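PDB 7CTQ: peptidyl tryptophan dihydroxylase from Pseudomonas putida, which uses FAD to dihydroxylate a peptidyl tryptophan, a step essential for making the cysteine tryptophylquinone cofactor of quinohemoprotein amine dehydrogenase. Local coordinates for residues I8-A13 with V139-R144. Sequence-based numbering, arbitrary orientation.
Sequences IVVLGA and VEARGR. With FAD (flavin-adenine dinucleotide), chain C.
Val10 and Val139 lie side by side on one face of a parallel pair of strands, pointing the same way, with Val10 CG2 3.6 Å from Val139 CB. On the other face Leu11 runs alongside Arg142, Leu11 CD1 lying 3.7 Å from Arg142 NH2. The arginine leaves its backbone with CG beside its own N (chi1 -62°) and bends at chi3, which brings the guanidinium obliquely past that methyl to Glu140. There Arg142 NH2 forms a salt bridge to Glu140 OE1 at 2.8 Å, while the amide of the same residue donates to Glu140 OE2; both oxygens are thus gripped, and the arginine is fixed from two ends. Arg142 CD meanwhile rests 3.5 Å from C6A of the FAD adenine. Between these two faces the backbones pair: Leu11 N donates to Val139 O (2.8 Å), and Leu11 O accepts the Ala141 amide. Past this point the chains part round the cofactor: Gly12, first glycine of an apparent Rossmann-type GxGxxG motif, passes the ribose, and Gly143 passes the pyrophosphate. In the parallel part of the sheet, strand 8-11 is flanked by strands 31-35 and 137-140, with 257-259 beyond the latter.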
ATOM      1  N   ILE A   8       4.714 -22.466  -6.433  1.00 51.11           N
ATOM      2  CA  ILE A   8       4.273 -21.088  -6.228  1.00 48.72           C
ATOM      3  C   ILE A   8       5.271 -20.151  -6.886  1.00 47.05           C
ATOM      4  O   ILE A   8       6.453 -20.132  -6.519  1.00 51.50           O
ATOM      5  CB  ILE A   8       4.126 -20.743  -4.737  1.00 45.19           C
ATOM      6  CG1 ILE A   8       3.109 -21.665  -4.053  1.00 49.43           C
ATOM      7  CG2 ILE A   8       3.724 -19.281  -4.600  1.00 44.97           C
ATOM      8  CD1 ILE A   8       3.185 -21.647  -2.543  1.00 44.95           C
ATOM      9  N   VAL A   9       4.799 -19.344  -7.833  1.00 46.69           N
ATOM     10  CA  VAL A   9       5.636 -18.351  -8.495  1.00 37.99           C
ATOM     11  C   VAL A   9       5.058 -16.971  -8.227  1.00 51.21           C
ATOM     12  O   VAL A   9       3.859 -16.740  -8.440  1.00 49.59           O
ATOM     13  CB  VAL A   9       5.748 -18.604 -10.009  1.00 53.50           C
ATOM     14  CG1 VAL A   9       6.665 -17.567 -10.630  1.00 40.88           C
ATOM     15  CG2 VAL A   9       6.236 -20.034 -10.288  1.00 37.34           C
ATOM     16  N   VAL A  10       5.916 -16.059  -7.770  1.00 44.52           N
ATOM     17  CA  VAL A  10       5.584 -14.658  -7.533  1.00 42.19           C
ATOM     18  C   VAL A  10       6.177 -13.825  -8.666  1.00 48.62           C
ATOM     19  O   VAL A  10       7.377 -13.925  -8.952  1.00 52.36           O
ATOM     20  CB  VAL A  10       6.129 -14.179  -6.175  1.00 40.17           C
ATOM     21  CG1 VAL A  10       5.901 -12.669  -5.997  1.00 38.61           C
ATOM     22  CG2 VAL A  10       5.517 -14.985  -5.013  1.00 48.81           C
ATOM     23  N   LEU A  11       5.350 -12.986  -9.292  1.00 45.38           N
ATOM     24  CA  LEU A  11       5.797 -12.066 -10.335  1.00 43.49           C
ATOM     25  C   LEU A  11       6.017 -10.687  -9.737  1.00 45.90           C
ATOM     26  O   LEU A  11       5.061 -10.044  -9.287  1.00 43.92           O
ATOM     27  CB  LEU A  11       4.786 -11.973 -11.477  1.00 41.57           C
ATOM     28  CG  LEU A  11       4.141 -13.277 -11.922  1.00 51.73           C
ATOM     29  CD1 LEU A  11       3.165 -13.032 -13.065  1.00 52.54           C
ATOM     30  CD2 LEU A  11       5.212 -14.283 -12.325  1.00 48.81           C
ATOM     31  N   GLY A  12       7.266 -10.229  -9.749  1.00 45.82           N
ATOM     32  CA  GLY A  12       7.600  -8.912  -9.238  1.00 52.45           C
ATOM     33  C   GLY A  12       8.239  -8.957  -7.864  1.00 56.38           C
ATOM     34  O   GLY A  12       7.749  -9.648  -6.959  1.00 45.73           O
ATOM     35  N   ALA A  13       9.335  -8.219  -7.693  1.00 54.80           N
ATOM     36  CA  ALA A  13      10.097  -8.281  -6.456  1.00 50.02           C
ATOM     37  C   ALA A  13      10.204  -6.908  -5.813  1.00 54.32           C
ATOM     38  O   ALA A  13      11.282  -6.508  -5.360  1.00 55.03           O
ATOM     39  CB  ALA A  13      11.492  -8.861  -6.703  1.00 58.82           C
ATOM     40  N   VAL A 139       1.339 -15.465  -7.650  1.00 43.93           N
ATOM     41  CA  VAL A 139       1.191 -14.198  -6.937  1.00 45.13           C
ATOM     42  C   VAL A 139       1.526 -13.070  -7.906  1.00 35.12           C
ATOM     43  O   VAL A 139       2.664 -12.962  -8.374  1.00 42.41           O
ATOM     44  CB  VAL A 139       2.089 -14.131  -5.693  1.00 32.39           C
ATOM     45  CG1 VAL A 139       1.886 -12.811  -4.959  1.00 40.35           C
ATOM     46  CG2 VAL A 139       1.859 -15.326  -4.776  1.00 36.82           C
ATOM     47  N   GLU A 140       0.543 -12.218  -8.194  1.00 36.90           N
ATOM     48  CA  GLU A 140       0.741 -11.052  -9.053  1.00 35.01           C
ATOM     49  C   GLU A 140       1.155  -9.873  -8.185  1.00 42.07           C
ATOM     50  O   GLU A 140       0.360  -9.360  -7.386  1.00 41.95           O
ATOM     51  CB  GLU A 140      -0.528 -10.729  -9.834  1.00 40.24           C
ATOM     52  CG  GLU A 140      -0.455  -9.396 -10.532  1.00 37.89           C
ATOM     53  CD  GLU A 140       0.630  -9.393 -11.570  1.00 49.49           C
ATOM     54  OE1 GLU A 140       0.431 -10.055 -12.608  1.00 48.02           O
ATOM     55  OE2 GLU A 140       1.674  -8.748 -11.347  1.00 54.65           O
ATOM     56  N   ALA A 141       2.400  -9.444  -8.342  1.00 41.52           N
ATOM     57  CA  ALA A 141       2.978  -8.426  -7.485  1.00 38.33           C
ATOM     58  C   ALA A 141       3.819  -7.464  -8.302  1.00 39.22           C
ATOM     59  O   ALA A 141       4.839  -6.951  -7.830  1.00 45.97           O
ATOM     60  CB  ALA A 141       3.816  -9.058  -6.374  1.00 37.58           C
ATOM     61  N   ARG A 142       3.407  -7.194  -9.539  1.00 45.96           N
ATOM     62  CA  ARG A 142       4.173  -6.291 -10.390  1.00 49.52           C
ATOM     63  C   ARG A 142       3.767  -4.837 -10.238  1.00 48.59           C
ATOM     64  O   ARG A 142       4.031  -4.037 -11.142  1.00 40.27           O
ATOM     65  CB  ARG A 142       4.071  -6.711 -11.855  1.00 56.39           C
ATOM     66  CG  ARG A 142       4.643  -8.090 -12.134  1.00 45.52           C
ATOM     67  CD  ARG A 142       4.546  -8.403 -13.602  1.00 53.27           C
ATOM     68  NE  ARG A 142       3.477  -9.359 -13.854  1.00 57.96           N
ATOM     69  CZ  ARG A 142       2.694  -9.324 -14.924  1.00 61.50           C
ATOM     70  NH1 ARG A 142       2.880  -8.383 -15.845  1.00 66.16           N
ATOM     71  NH2 ARG A 142       1.734 -10.233 -15.074  1.00 41.44           N
ATOM     72  N   GLY A 143       3.138  -4.473  -9.119  1.00 42.24           N
ATOM     73  CA  GLY A 143       2.870  -3.075  -8.859  1.00 34.73           C
ATOM     74  C   GLY A 143       1.883  -2.487  -9.850  1.00 44.66           C
ATOM     75  O   GLY A 143       1.014  -3.175 -10.396  1.00 40.46           O
ATOM     76  N   ARG A 144       2.017  -1.176 -10.077  1.00 41.35           N
ATOM     77  CA  ARG A 144       1.192  -0.522 -11.088  1.00 47.68           C
ATOM     78  C   ARG A 144       1.468  -1.050 -12.499  1.00 56.53           C
ATOM     79  O   ARG A 144       0.628  -0.859 -13.391  1.00 55.24           O
ATOM     80  CB  ARG A 144       1.394   0.997 -11.019  1.00 38.12           C
ATOM     81  CG  ARG A 144       0.863   1.626  -9.724  1.00 41.65           C
ATOM     82  CD  ARG A 144       0.939   3.148  -9.766  1.00 34.77           C
ATOM     83  NE  ARG A 144       0.371   3.840  -8.603  1.00 41.39           N
ATOM     84  CZ  ARG A 144      -0.820   4.443  -8.588  1.00 34.88           C
ATOM     85  NH1 ARG A 144      -1.247   5.074  -7.499  1.00 34.93           N
ATOM     86  NH2 ARG A 144      -1.594   4.411  -9.663  1.00 38.46           N
TER
HETATM   87  PA  FAD C 501       6.650  -2.223  -6.979  1.00 44.94           P
HETATM   88  O1A FAD C 501       7.461  -1.655  -5.881  1.00 40.84           O
HETATM   89  O2A FAD C 501       6.393  -1.238  -8.110  1.00 47.92           O
HETATM   90  O5B FAD C 501       7.295  -3.570  -7.436  1.00 46.60           O
HETATM   91  C5B FAD C 501       6.990  -4.154  -8.717  1.00 44.08           C
HETATM   92  C4B FAD C 501       8.223  -4.899  -9.154  1.00 59.27           C
HETATM   93  O4B FAD C 501       7.907  -5.698 -10.317  1.00 61.30           O
HETATM   94  C3B FAD C 501       9.426  -4.031  -9.537  1.00 65.72           C
HETATM   95  O3B FAD C 501      10.634  -4.637  -9.084  1.00 68.73           O
HETATM   96  C2B FAD C 501       9.329  -3.965 -11.067  1.00 66.47           C
HETATM   97  O2B FAD C 501      10.595  -3.808 -11.706  1.00 74.80           O
HETATM   98  C1B FAD C 501       8.776  -5.356 -11.376  1.00 69.39           C
HETATM   99  N9A FAD C 501       8.070  -5.518 -12.639  1.00 64.79           N
HETATM  100  C8A FAD C 501       7.222  -4.653 -13.270  1.00 68.96           C
HETATM  101  N7A FAD C 501       6.729  -5.097 -14.400  1.00 69.28           N
HETATM  102  C5A FAD C 501       7.326  -6.337 -14.537  1.00 65.78           C
HETATM  103  C6A FAD C 501       7.249  -7.327 -15.538  1.00 62.70           C
HETATM  104  N6A FAD C 501       6.503  -7.217 -16.636  1.00 66.60           N
HETATM  105  N1A FAD C 501       7.972  -8.465 -15.368  1.00 58.01           N
HETATM  106  C2A FAD C 501       8.723  -8.586 -14.270  1.00 60.19           C
HETATM  107  N3A FAD C 501       8.872  -7.715 -13.266  1.00 64.30           N
HETATM  108  C4A FAD C 501       8.145  -6.610 -13.456  1.00 69.36           C
HETATM  109  N1  FAD C 501       5.853   5.130  -1.452  1.00 49.19           N
HETATM  110  C2  FAD C 501       6.533   5.568  -0.350  1.00 44.70           C
HETATM  111  O2  FAD C 501       6.659   4.867   0.656  1.00 45.91           O
HETATM  112  N3  FAD C 501       7.110   6.821  -0.354  1.00 48.47           N
HETATM  113  C4  FAD C 501       7.079   7.726  -1.395  1.00 55.73           C
HETATM  114  O4  FAD C 501       7.642   8.813  -1.287  1.00 52.80           O
HETATM  115  C4X FAD C 501       6.354   7.257  -2.560  1.00 49.98           C
HETATM  116  N5  FAD C 501       6.268   8.055  -3.592  1.00 50.47           N
HETATM  117  C5X FAD C 501       5.575   7.609  -4.705  1.00 49.53           C
HETATM  118  C6  FAD C 501       5.467   8.451  -5.813  1.00 48.79           C
HETATM  119  C7  FAD C 501       4.767   8.055  -6.948  1.00 52.47           C
HETATM  120  C7M FAD C 501       4.674   8.988  -8.127  1.00 43.83           C
HETATM  121  C8  FAD C 501       4.157   6.791  -6.980  1.00 50.23           C
HETATM  122  C8M FAD C 501       3.400   6.328  -8.196  1.00 44.60           C
HETATM  123  C9  FAD C 501       4.266   5.947  -5.880  1.00 46.80           C
HETATM  124  C9A FAD C 501       4.962   6.347  -4.745  1.00 51.06           C
HETATM  125  N10 FAD C 501       5.094   5.511  -3.618  1.00 48.02           N
HETATM  126  C10 FAD C 501       5.772   5.943  -2.496  1.00 47.96           C
HETATM  127  C1' FAD C 501       4.436   4.203  -3.589  1.00 42.11           C
HETATM  128  C2' FAD C 501       5.378   3.023  -3.764  1.00 47.80           C
HETATM  129  O2' FAD C 501       6.218   3.192  -4.906  1.00 44.68           O
HETATM  130  C3' FAD C 501       4.533   1.762  -3.928  1.00 44.22           C
HETATM  131  O3' FAD C 501       3.540   1.774  -2.909  1.00 43.02           O
HETATM  132  C4' FAD C 501       5.288   0.440  -3.838  1.00 47.88           C
HETATM  133  O4' FAD C 501       6.530   0.501  -4.544  1.00 50.93           O
HETATM  134  C5' FAD C 501       4.443  -0.697  -4.362  1.00 38.49           C
HETATM  135  O5' FAD C 501       5.111  -1.934  -4.075  1.00 36.90           O
HETATM  136  P   FAD C 501       4.898  -3.189  -4.973  1.00 41.06           P
HETATM  137  O1P FAD C 501       3.398  -3.521  -4.925  1.00 39.11           O
HETATM  138  O2P FAD C 501       5.838  -4.278  -4.590  1.00 41.78           O
HETATM  139  O3P FAD C 501       5.224  -2.654  -6.431  1.00 42.53           O